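Local atomic coordinates of D-alanyl transferase DltD (Enterococcus faecalis, PDB entry 6O93), a protein that probably transfers D-alanine to lipoteichoic acid at the cell membrane, as part of cell-wall biogenesis in a Gram-positive bacterium. Residues A316-Y321 with T385-Q390; D289-I294 with R360-F365; V297-S302 with T336-R341. All coordinates share one frame; numbering follows the deposited sequence.

Contact 1 (A316-Y321 with T385-Q390); sequences ARKLKY and TDWQQQ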
loop_
_atom_site.group_PDB
_atom_site.type_symbol
_atom_site.label_atom_id
_atom_site.label_comp_id
_atom_site.label_asym_id
_atom_site.label_seq_id
_atom_site.Cartn_x
_atom_site.Cartn_y
_atom_site.Cartn_z
ATOM N N ALA A 316 -5.559 6.639 -14.222
ATOM C CA ALA A 316 -4.195 6.187 -14.473
ATOM C C ALA A 316 -3.357 7.296 -15.097
ATOM O O ALA A 316 -2.192 7.486 -14.729
ATOM C CB ALA A 316 -4.205 4.952 -15.374
ATOM N N ARG A 317 -3.933 8.040 -16.045
ATOM C CA ARG A 317 -3.192 9.129 -16.670
ATOM C C ARG A 317 -2.801 10.185 -15.645
ATOM O O ARG A 317 -1.699 10.741 -15.704
ATOM C CB ARG A 317 -4.018 9.755 -17.793
ATOM C CG ARG A 317 -3.265 10.817 -18.588
ATOM C CD ARG A 317 -4.196 11.622 -19.477
ATOM N NE ARG A 317 -4.731 10.831 -20.580
ATOM C CZ ARG A 317 -5.607 11.287 -21.471
ATOM N NH1 ARG A 317 -6.037 10.492 -22.442
ATOM N NH2 ARG A 317 -6.057 12.535 -21.394
ATOM N N LYS A 318 -3.694 10.478 -14.696
ATOM C CA LYS A 318 -3.393 11.483 -13.684
ATOM C C LYS A 318 -2.291 11.002 -12.752
ATOM O O LYS A 318 -1.368 11.759 -12.428
ATOM C CB LYS A 318 -4.653 11.818 -12.888
ATOM C CG LYS A 318 -4.489 12.982 -11.928
ATOM C CD LYS A 318 -5.834 13.458 -11.407
ATOM C CE LYS A 318 -5.680 14.598 -10.417
ATOM N NZ LYS A 318 -7.000 15.102 -9.952
ATOM N N LEU A 319 -2.376 9.748 -12.311
ATOM C CA LEU A 319 -1.359 9.199 -11.424
ATOM C C LEU A 319 -0.007 9.129 -12.118
ATOM O O LEU A 319 1.019 9.516 -11.545
ATOM C CB LEU A 319 -1.788 7.816 -10.939
ATOM C CG LEU A 319 -3.046 7.794 -10.072
ATOM C CD1 LEU A 319 -3.516 6.368 -9.860
ATOM C CD2 LEU A 319 -2.789 8.473 -8.735
ATOM N N LYS A 320 0.019 8.633 -13.357
ATOM C CA LYS A 320 1.292 8.495 -14.055
ATOM C C LYS A 320 1.909 9.852 -14.364
ATOM O O LYS A 320 3.136 9.966 -14.447
ATOM C CB LYS A 320 1.111 7.676 -15.334
ATOM C CG LYS A 320 0.804 6.207 -15.070
ATOM C CD LYS A 320 0.992 5.342 -16.307
ATOM C CE LYS A 320 -0.003 5.687 -17.393
ATOM N NZ LYS A 320 0.116 4.762 -18.555
ATOM N N TYR A 321 1.087 10.892 -14.526
ATOM C CA TYR A 321 1.642 12.233 -14.676
ATOM C C TYR A 321 2.311 12.686 -13.385
ATOM O O TYR A 321 3.451 13.163 -13.397
ATOM C CB TYR A 321 0.554 13.225 -15.086
ATOM C CG TYR A 321 1.094 14.618 -15.326
ATOM C CD1 TYR A 321 1.656 14.962 -16.545
ATOM C CD2 TYR A 321 1.055 15.581 -14.328
ATOM C CE1 TYR A 321 2.160 16.228 -16.770
ATOM C CE2 TYR A 321 1.556 16.853 -14.543
ATOM C CZ TYR A 321 2.108 17.171 -15.766
ATOM O OH TYR A 321 2.607 18.434 -15.993
ATOM N N THR A 385 -5.057 21.840 -3.571
ATOM C CA THR A 385 -6.414 21.439 -3.924
ATOM C C THR A 385 -6.648 21.479 -5.429
ATOM O O THR A 385 -7.432 20.678 -5.952
ATOM C CB THR A 385 -7.424 22.343 -3.214
ATOM O OG1 THR A 385 -7.357 22.119 -1.801
ATOM C CG2 THR A 385 -8.841 22.063 -3.706
ATOM N N ASP A 386 -5.991 22.397 -6.145
ATOM C CA ASP A 386 -6.217 22.484 -7.585
ATOM C C ASP A 386 -5.694 21.248 -8.310
ATOM O O ASP A 386 -6.201 20.907 -9.384
ATOM C CB ASP A 386 -5.591 23.762 -8.155
ATOM C CG ASP A 386 -4.082 23.814 -7.990
ATOM O OD1 ASP A 386 -3.533 23.058 -7.164
ATOM O OD2 ASP A 386 -3.446 24.630 -8.693
ATOM N N TRP A 387 -4.704 20.553 -7.744
ATOM C CA TRP A 387 -4.303 19.277 -8.326
ATOM C C TRP A 387 -5.244 18.155 -7.903
ATOM O O TRP A 387 -5.586 17.291 -8.719
ATOM C CB TRP A 387 -2.870 18.919 -7.939
ATOM C CG TRP A 387 -2.514 17.538 -8.402
ATOM C CD1 TRP A 387 -2.341 16.429 -7.627
ATOM C CD2 TRP A 387 -2.332 17.113 -9.758
ATOM N NE1 TRP A 387 -2.050 15.343 -8.415
ATOM C CE2 TRP A 387 -2.039 15.736 -9.728
ATOM C CE3 TRP A 387 -2.384 17.765 -10.995
ATOM C CZ2 TRP A 387 -1.794 15.000 -10.885
ATOM C CZ3 TRP A 387 -2.139 17.033 -12.142
ATOM C CH2 TRP A 387 -1.848 15.665 -12.079
ATOM N N GLN A 388 -5.667 18.150 -6.636
ATOM C CA GLN A 388 -6.642 17.163 -6.189
ATOM C C GLN A 388 -7.895 17.206 -7.051
ATOM O O GLN A 388 -8.507 16.168 -7.326
ATOM C CB GLN A 388 -6.999 17.405 -4.722
ATOM C CG GLN A 388 -5.821 17.300 -3.770
ATOM C CD GLN A 388 -6.164 17.753 -2.364
ATOM O OE1 GLN A 388 -7.318 17.695 -1.941
ATOM N NE2 GLN A 388 -5.157 18.219 -1.636
ATOM N N GLN A 389 -8.284 18.400 -7.494
ATOM C CA GLN A 389 -9.494 18.596 -8.278
ATOM C C GLN A 389 -9.217 18.726 -9.770
ATOM O O GLN A 389 -10.134 19.046 -10.530
ATOM C CB GLN A 389 -10.241 19.837 -7.782
ATOM C CG GLN A 389 -10.659 19.763 -6.322
ATOM C CD GLN A 389 -11.617 18.621 -6.048
ATOM O OE1 GLN A 389 -12.638 18.477 -6.721
ATOM N NE2 GLN A 389 -11.289 17.794 -5.062
ATOM N N GLN A 390 -7.984 18.485 -10.207
ATOM C CA GLN A 390 -7.635 18.688 -11.607
ATOM C C GLN A 390 -8.273 17.619 -12.484
ATOM O O GLN A 390 -8.206 16.423 -12.181
ATOM C CB GLN A 390 -6.117 18.673 -11.782
ATOM C CG GLN A 390 -5.651 18.821 -13.220
ATOM C CD GLN A 390 -6.098 20.122 -13.861
ATOM O OE1 GLN A 390 -5.939 21.199 -13.286
ATOM N NE2 GLN A 390 -6.660 20.027 -15.060
#
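Lys318 swings CG away from its backbone N (chi1 -173°) and stays extended beyond it, which carries its ammonium straight across to the end of helix 385-388. Trp387 turns its own CG the same way (chi1 173°), with the indole alongside the lysine chain but pointing the opposite way. Lys318 CE lies over one face of the indole, displaced toward the rim, 4.0 Å from the centroid of the six-membered ring in a CH-pi contact, while Lys318 CG comes within 3.5 Å of Trp387 CZ2. The amine plugs the C-terminal end of that short helix, where the regular helical N-H groups stop; Trp387 O also accepts from Gln390 N. Lys318 NZ gives one bond to Trp387 O at 2.9 Å, nearly along the C=O axis, and another to Gln390 O, also 2.9 Å, on a lone pair in the carbonyl plane. Arg268 O takes a third and Gln388 O a weak one, so one N-H is probably shared. At the indole rim Tyr321 CD2 approaches Trp387 CH2 to 3.7 Å, the two rings oblique to each other. Trp387 NE1 is held by Gln322 OE1, one residue beyond Tyr321 on helix 309-324, which should limit rotation of the indole.

Contact 2 (D289-I294 with R360-F365); sequences DVLFVI and RQVDEF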
loop_
_atom_site.group_PDB
_atom_site.type_symbol
_atom_site.label_atom_id
_atom_site.label_comp_id
_atom_site.label_asym_id
_atom_site.label_seq_id
_atom_site.Cartn_x
_atom_site.Cartn_y
_atom_site.Cartn_z
ATOM N N ASP A 289 14.162 3.823 -4.377
ATOM C CA ASP A 289 13.787 3.418 -5.725
ATOM C C ASP A 289 12.515 2.585 -5.633
ATOM O O ASP A 289 12.467 1.602 -4.888
ATOM C CB ASP A 289 14.920 2.620 -6.373
ATOM C CG ASP A 289 14.773 2.500 -7.879
ATOM O OD1 ASP A 289 13.867 3.140 -8.457
ATOM O OD2 ASP A 289 15.576 1.760 -8.488
ATOM N N VAL A 290 11.484 2.978 -6.378
ATOM C CA VAL A 290 10.140 2.452 -6.167
ATOM C C VAL A 290 9.543 1.997 -7.488
ATOM O O VAL A 290 9.631 2.702 -8.499
ATOM C CB VAL A 290 9.225 3.504 -5.506
ATOM C CG1 VAL A 290 7.862 2.900 -5.194
ATOM C CG2 VAL A 290 9.876 4.057 -4.252
ATOM N N LEU A 291 8.919 0.821 -7.469
ATOM C CA LEU A 291 8.090 0.347 -8.570
ATOM C C LEU A 291 6.625 0.528 -8.182
ATOM O O LEU A 291 6.170 -0.042 -7.182
ATOM C CB LEU A 291 8.386 -1.117 -8.890
ATOM C CG LEU A 291 7.443 -1.783 -9.897
ATOM C CD1 LEU A 291 7.513 -1.098 -11.258
ATOM C CD2 LEU A 291 7.766 -3.256 -10.018
ATOM N N PHE A 292 5.898 1.317 -8.965
ATOM C CA PHE A 292 4.481 1.561 -8.735
ATOM C C PHE A 292 3.644 0.654 -9.626
ATOM O O PHE A 292 3.940 0.486 -10.813
ATOM C CB PHE A 292 4.134 3.027 -8.999
ATOM C CG PHE A 292 4.816 3.985 -8.065
ATOM C CD1 PHE A 292 6.077 4.478 -8.356
ATOM C CD2 PHE A 292 4.202 4.383 -6.891
ATOM C CE1 PHE A 292 6.711 5.353 -7.492
ATOM C CE2 PHE A 292 4.832 5.257 -6.023
ATOM C CZ PHE A 292 6.088 5.743 -6.325
ATOM N N VAL A 293 2.595 0.075 -9.048
ATOM C CA VAL A 293 1.717 -0.860 -9.743
ATOM C C VAL A 293 0.307 -0.287 -9.742
ATOM O O VAL A 293 -0.184 0.161 -8.700
ATOM C CB VAL A 293 1.741 -2.252 -9.086
ATOM C CG1 VAL A 293 0.827 -3.213 -9.831
ATOM C CG2 VAL A 293 3.164 -2.791 -9.031
ATOM N N ILE A 294 -0.338 -0.300 -10.904
ATOM C CA ILE A 294 -1.725 0.126 -11.045
ATOM C C ILE A 294 -2.522 -1.072 -11.549
ATOM O O ILE A 294 -2.283 -1.546 -12.664
ATOM C CB ILE A 294 -1.882 1.318 -12.004
ATOM C CG1 ILE A 294 -1.007 2.489 -11.556
ATOM C CG2 ILE A 294 -3.346 1.751 -12.067
ATOM C CD1 ILE A 294 -1.021 3.662 -12.516
ATOM N N ARG A 360 6.729 -10.509 -12.240
ATOM C CA ARG A 360 7.768 -10.371 -13.255
ATOM C C ARG A 360 8.329 -8.955 -13.269
ATOM O O ARG A 360 9.549 -8.762 -13.345
ATOM C CB ARG A 360 7.223 -10.744 -14.632
ATOM C CG ARG A 360 8.196 -10.452 -15.765
ATOM C CD ARG A 360 7.814 -11.164 -17.053
ATOM N NE ARG A 360 6.532 -10.714 -17.586
ATOM C CZ ARG A 360 6.041 -11.089 -18.764
ATOM N NH1 ARG A 360 6.726 -11.918 -19.539
ATOM N NH2 ARG A 360 4.864 -10.634 -19.171
ATOM N N GLN A 361 7.457 -7.951 -13.186
ATOM C CA GLN A 361 7.926 -6.572 -13.166
ATOM C C GLN A 361 8.723 -6.279 -11.900
ATOM O O GLN A 361 9.736 -5.573 -11.951
ATOM C CB GLN A 361 6.742 -5.615 -13.297
ATOM C CG GLN A 361 5.971 -5.784 -14.596
ATOM C CD GLN A 361 6.864 -5.660 -15.814
ATOM O OE1 GLN A 361 7.708 -4.767 -15.890
ATOM N NE2 GLN A 361 6.696 -6.571 -16.769
ATOM N N VAL A 362 8.287 -6.813 -10.757
ATOM C CA VAL A 362 9.040 -6.624 -9.519
ATOM C C VAL A 362 10.414 -7.274 -9.634
ATOM O O VAL A 362 11.439 -6.668 -9.300
ATOM C CB VAL A 362 8.258 -7.179 -8.316
ATOM C CG1 VAL A 362 9.151 -7.227 -7.085
ATOM C CG2 VAL A 362 7.027 -6.335 -8.041
ATOM N N ASP A 363 10.454 -8.522 -10.107
ATOM C CA ASP A 363 11.724 -9.235 -10.204
ATOM C C ASP A 363 12.692 -8.508 -11.131
ATOM O O ASP A 363 13.866 -8.312 -10.792
ATOM C CB ASP A 363 11.486 -10.666 -10.688
ATOM C CG ASP A 363 12.656 -11.581 -10.395
ATOM O OD1 ASP A 363 12.982 -11.755 -9.202
ATOM O OD2 ASP A 363 13.250 -12.127 -11.349
ATOM N N GLU A 364 12.218 -8.102 -12.311
ATOM C CA GLU A 364 13.063 -7.331 -13.217
ATOM C C GLU A 364 13.521 -6.037 -12.560
ATOM O O GLU A 364 14.677 -5.624 -12.715
ATOM C CB GLU A 364 12.308 -7.035 -14.515
ATOM C CG GLU A 364 11.992 -8.270 -15.353
ATOM C CD GLU A 364 11.141 -7.945 -16.571
ATOM O OE1 GLU A 364 10.736 -6.773 -16.719
ATOM O OE2 GLU A 364 10.877 -8.860 -17.381
ATOM N N PHE A 365 12.626 -5.390 -11.810
ATOM C CA PHE A 365 12.967 -4.152 -11.116
ATOM C C PHE A 365 14.047 -4.385 -10.067
ATOM O O PHE A 365 14.946 -3.552 -9.893
ATOM C CB PHE A 365 11.697 -3.570 -10.491
ATOM C CG PHE A 365 11.941 -2.537 -9.427
ATOM C CD1 PHE A 365 12.373 -1.265 -9.758
ATOM C CD2 PHE A 365 11.698 -2.832 -8.095
ATOM C CE1 PHE A 365 12.579 -0.310 -8.774
ATOM C CE2 PHE A 365 11.900 -1.883 -7.108
ATOM C CZ PHE A 365 12.342 -0.622 -7.449
#
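Leu291 and Phe365 join strand 289-294 to helix 352-367 in the alpha/beta core of this SGNH-hydrolase-like fold. The strand is one of five in a parallel sheet, flanked by strands 98-102 and 331-333, and the helix runs antiparallel to it: the axes of 289-294 and 360-365 approach to 9.6 Å, their directions 167° apart. On the other face of the sheet, Val290 and Phe292 pack on helix 272-285, so the alternation of the strand sends neighbouring residues to different helical layers.

Aliphatic packing centres on Leu291. With CG anti to the backbone N (chi1 172°), the branch ending in CD2 reaches the helix backbone itself: Leu291 CD2 is 3.6 Å from Val362 CA and equally close to Gln361 O. It also meets Val362 CG2 at 3.7 Å. No hydrogen bond crosses between the two segments.

Aromatic contacts belong to Phe365, whose ring turns a face to Leu291 and its edge to the backbone of Asp289. Leu291 CB sits over the ring centre, 3.8 Å from the centroid of Phe365, a CH-pi contact only 11° off the normal. Leu291 N lies over the same ring, nearest to Phe365 CZ, though this amide belongs to the backbone ladder with strand 98-102. Lys98 from that strand adds a cation-pi contact to the ring and a hydrogen bond to Phe365 O.

Polar atoms gather round the ring's far end. The Asp289 carboxylate passes alongside with its plane steeply turned to the ring, and Asp289 OD2 is 3.7 Å from Phe365 CE1. Asp289 O comes in at the edge, near the ring plane, 3.4 Å from Phe365 CZ.

Contact 3 (V297-S302 with T336-R341); sequences VNKRWS and TCSNER. With PO4 (phosphate ion), chain G.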
loop_
_atom_site.group_PDB
_atom_site.type_symbol
_atom_site.label_atom_id
_atom_site.label_comp_id
_atom_site.label_asym_id
_atom_site.label_seq_id
_atom_site.Cartn_x
_atom_site.Cartn_y
_atom_site.Cartn_z
ATOM N N VAL A 297 -9.685 -3.174 -13.195
ATOM C CA VAL A 297 -10.921 -3.745 -12.676
ATOM C C VAL A 297 -11.435 -4.731 -13.715
ATOM O O VAL A 297 -11.428 -4.438 -14.916
ATOM C CB VAL A 297 -11.971 -2.659 -12.370
ATOM C CG1 VAL A 297 -13.298 -3.290 -11.970
ATOM C CG2 VAL A 297 -11.469 -1.730 -11.271
ATOM N N ASN A 298 -11.857 -5.907 -13.256
ATOM C CA ASN A 298 -12.306 -6.953 -14.167
ATOM C C ASN A 298 -13.382 -6.422 -15.105
ATOM O O ASN A 298 -14.402 -5.890 -14.658
ATOM C CB ASN A 298 -12.835 -8.147 -13.370
ATOM C CG ASN A 298 -13.235 -9.311 -14.259
ATOM O OD1 ASN A 298 -12.804 -9.409 -15.410
ATOM N ND2 ASN A 298 -14.063 -10.201 -13.728
ATOM N N LYS A 299 -13.142 -6.567 -16.410
ATOM C CA LYS A 299 -14.095 -6.078 -17.403
ATOM C C LYS A 299 -15.469 -6.709 -17.207
ATOM O O LYS A 299 -16.492 -6.019 -17.274
ATOM C CB LYS A 299 -13.571 -6.361 -18.812
ATOM C CG LYS A 299 -14.406 -5.752 -19.939
ATOM C CD LYS A 299 -14.284 -4.235 -19.973
ATOM C CE LYS A 299 -15.108 -3.631 -21.103
ATOM N NZ LYS A 299 -15.059 -2.139 -21.089
ATOM N N ARG A 300 -15.511 -8.021 -16.959
ATOM C CA ARG A 300 -16.792 -8.701 -16.803
ATOM C C ARG A 300 -17.597 -8.122 -15.648
ATOM O O ARG A 300 -18.833 -8.114 -15.695
ATOM C CB ARG A 300 -16.566 -10.200 -16.599
ATOM C CG ARG A 300 -15.849 -10.875 -17.760
ATOM C CD ARG A 300 -15.775 -12.386 -17.588
ATOM N NE ARG A 300 -15.172 -13.034 -18.751
ATOM C CZ ARG A 300 -15.191 -14.344 -18.979
ATOM N NH1 ARG A 300 -15.789 -15.166 -18.125
ATOM N NH2 ARG A 300 -14.614 -14.838 -20.067
ATOM N N TRP A 301 -16.923 -7.628 -14.609
ATOM C CA TRP A 301 -17.635 -7.052 -13.475
ATOM C C TRP A 301 -18.029 -5.604 -13.742
ATOM O O TRP A 301 -19.156 -5.201 -13.436
ATOM C CB TRP A 301 -16.776 -7.152 -12.213
ATOM C CG TRP A 301 -17.461 -6.643 -10.990
ATOM C CD1 TRP A 301 -17.067 -5.600 -10.202
ATOM C CD2 TRP A 301 -18.674 -7.144 -10.416
ATOM N NE1 TRP A 301 -17.956 -5.426 -9.170
ATOM C CE2 TRP A 301 -18.952 -6.360 -9.279
ATOM C CE3 TRP A 301 -19.550 -8.181 -10.753
ATOM C CZ2 TRP A 301 -20.069 -6.581 -8.475
ATOM C CZ3 TRP A 301 -20.657 -8.399 -9.954
ATOM C CH2 TRP A 301 -20.908 -7.602 -8.830
ATOM N N SER A 302 -17.120 -4.810 -14.315
ATOM C CA SER A 302 -17.443 -3.417 -14.609
ATOM C C SER A 302 -18.578 -3.308 -15.620
ATOM O O SER A 302 -19.373 -2.362 -15.560
ATOM C CB SER A 302 -16.200 -2.684 -15.114
ATOM O OG SER A 302 -15.645 -3.329 -16.248
ATOM N N THR A 336 -4.972 -1.288 -18.214
ATOM C CA THR A 336 -5.502 -1.670 -19.517
ATOM C C THR A 336 -5.723 -3.170 -19.650
ATOM O O THR A 336 -6.159 -3.621 -20.716
ATOM C CB THR A 336 -4.558 -1.203 -20.628
ATOM O OG1 THR A 336 -3.230 -1.665 -20.350
ATOM C CG2 THR A 336 -4.561 0.316 -20.733
ATOM N N CYS A 337 -5.436 -3.949 -18.603
ATOM C CA CYS A 337 -5.602 -5.397 -18.622
ATOM C C CYS A 337 -6.948 -5.838 -18.060
ATOM O O CYS A 337 -7.072 -6.966 -17.564
ATOM C CB CYS A 337 -4.464 -6.062 -17.847
ATOM S SG CYS A 337 -2.815 -5.660 -18.470
ATOM N N SER A 338 -7.965 -4.975 -18.130
ATOM C CA SER A 338 -9.255 -5.296 -17.529
ATOM C C SER A 338 -9.875 -6.540 -18.149
ATOM O O SER A 338 -10.573 -7.292 -17.460
ATOM C CB SER A 338 -10.203 -4.105 -17.671
ATOM O OG SER A 338 -10.311 -3.699 -19.023
ATOM N N ASN A 339 -9.640 -6.777 -19.437
ATOM C CA ASN A 339 -10.228 -7.916 -20.129
ATOM C C ASN A 339 -9.344 -9.158 -20.090
ATOM O O ASN A 339 -9.708 -10.176 -20.688
ATOM C CB ASN A 339 -10.528 -7.549 -21.587
ATOM C CG ASN A 339 -11.572 -8.454 -22.211
ATOM O OD1 ASN A 339 -12.463 -8.956 -21.525
ATOM N ND2 ASN A 339 -11.466 -8.669 -23.519
ATOM N N GLU A 340 -8.203 -9.102 -19.408
ATOM C CA GLU A 340 -7.330 -10.264 -19.304
ATOM C C GLU A 340 -7.950 -11.282 -18.353
ATOM O O GLU A 340 -8.210 -10.975 -17.185
ATOM C CB GLU A 340 -5.945 -9.843 -18.818
ATOM C CG GLU A 340 -4.856 -10.871 -19.079
ATOM C CD GLU A 340 -4.550 -11.030 -20.556
ATOM O OE1 GLU A 340 -4.852 -10.099 -21.332
ATOM O OE2 GLU A 340 -4.012 -12.088 -20.944
ATOM N N ARG A 341 -8.187 -12.491 -18.852
ATOM C CA ARG A 341 -8.865 -13.509 -18.062
ATOM C C ARG A 341 -7.969 -14.010 -16.936
ATOM O O ARG A 341 -6.753 -14.148 -17.101
ATOM C CB ARG A 341 -9.284 -14.675 -18.956
ATOM C CG ARG A 341 -10.099 -14.259 -20.170
ATOM C CD ARG A 341 -10.466 -15.455 -21.032
ATOM N NE ARG A 341 -11.301 -16.411 -20.313
ATOM C CZ ARG A 341 -11.825 -17.505 -20.857
ATOM N NH1 ARG A 341 -11.603 -17.789 -22.135
ATOM N NH2 ARG A 341 -12.574 -18.318 -20.122
HETATM P P PO4 G . -16.778 -3.860 -5.787
HETATM O O1 PO4 G . -16.440 -2.565 -5.083
HETATM O O2 PO4 G . -15.921 -4.973 -5.229
HETATM O O3 PO4 G . -16.515 -3.707 -7.265
HETATM O O4 PO4 G . -18.235 -4.193 -5.567
#
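Lys299 presses against Ser338 and Asn339 where a turn closes over the start of helix 299-305. Its CB lies 3.4 Å from Ser338 O and also faces Asn339 OD1. Lys299 CG is 4.1 Å from Asn339 OD1, the two side chains crossing at a slant. The chain then bends at chi2 (70°), which turns CD toward the serine hydroxyl, Lys299 CD standing 4.1 Å from Ser338 OG. From there the lysine leaves the turn, and its NZ has a long, weak ion pair with Asp303.

One hydrogen bond joins the two segments: Lys299 N donates to Ser338 O at 2.9 Å, the donor lying well above the carbonyl plane. Ser338 CB packs tightly, 3.0 Å from Val297 O, a carbonyl that also accepts from Gln309 NE2.

Further along, the ends of Arg300 and Arg341 meet. Arg300 NH2 sits over one face of the Arg341 guanidinium, 3.7 Å from Arg341 NE, with the two planes 28° apart. Glu241 probably offsets the like charges: its OE2 forms a salt bridge with Arg300 NH1 and a long, weak pair with Arg341 NE. On another side of the helix, Trp301 NE1 donates at 2.9 Å to O3 of a phosphate ion, probably from the crystallisation liquor, which Thr347 OG1 also holds.

Asn298 is the N-cap, its OD1 weakly accepting from Arg300 N, and its side chain is close to, though not in contact with, Ser47, Asp346 and His349, whose geometry resembles a Ser-His-Asp triad. A capped helix start, with its first N-H taken by the type I turn Cys337-Glu340, thus sits beside what is probably the active site of an SGNH-type fold.

Contact 2 is the core of the set, a buried and largely apolar packing of the central sheet against helix 352-367, with no hydrogen bond between its segments. Contacts 1 and 3 lie farther out, only partly buried, and both use polar groups at helix ends: in contact 1 a lysine serves the carbonyls finishing helix 385-388, whereas in contact 3 a turn and an N-cap serve the amides opening helix 299-305. Contacts 1 and 2 touch where Lys320 CG meets Ile294 CD1 at 4.0 Å, bringing helix 309-324 onto strand 289-294. Segment 297-302 of contact 3 comes just after that strand, and the whole contact is nested within the loop that contact 2 closes.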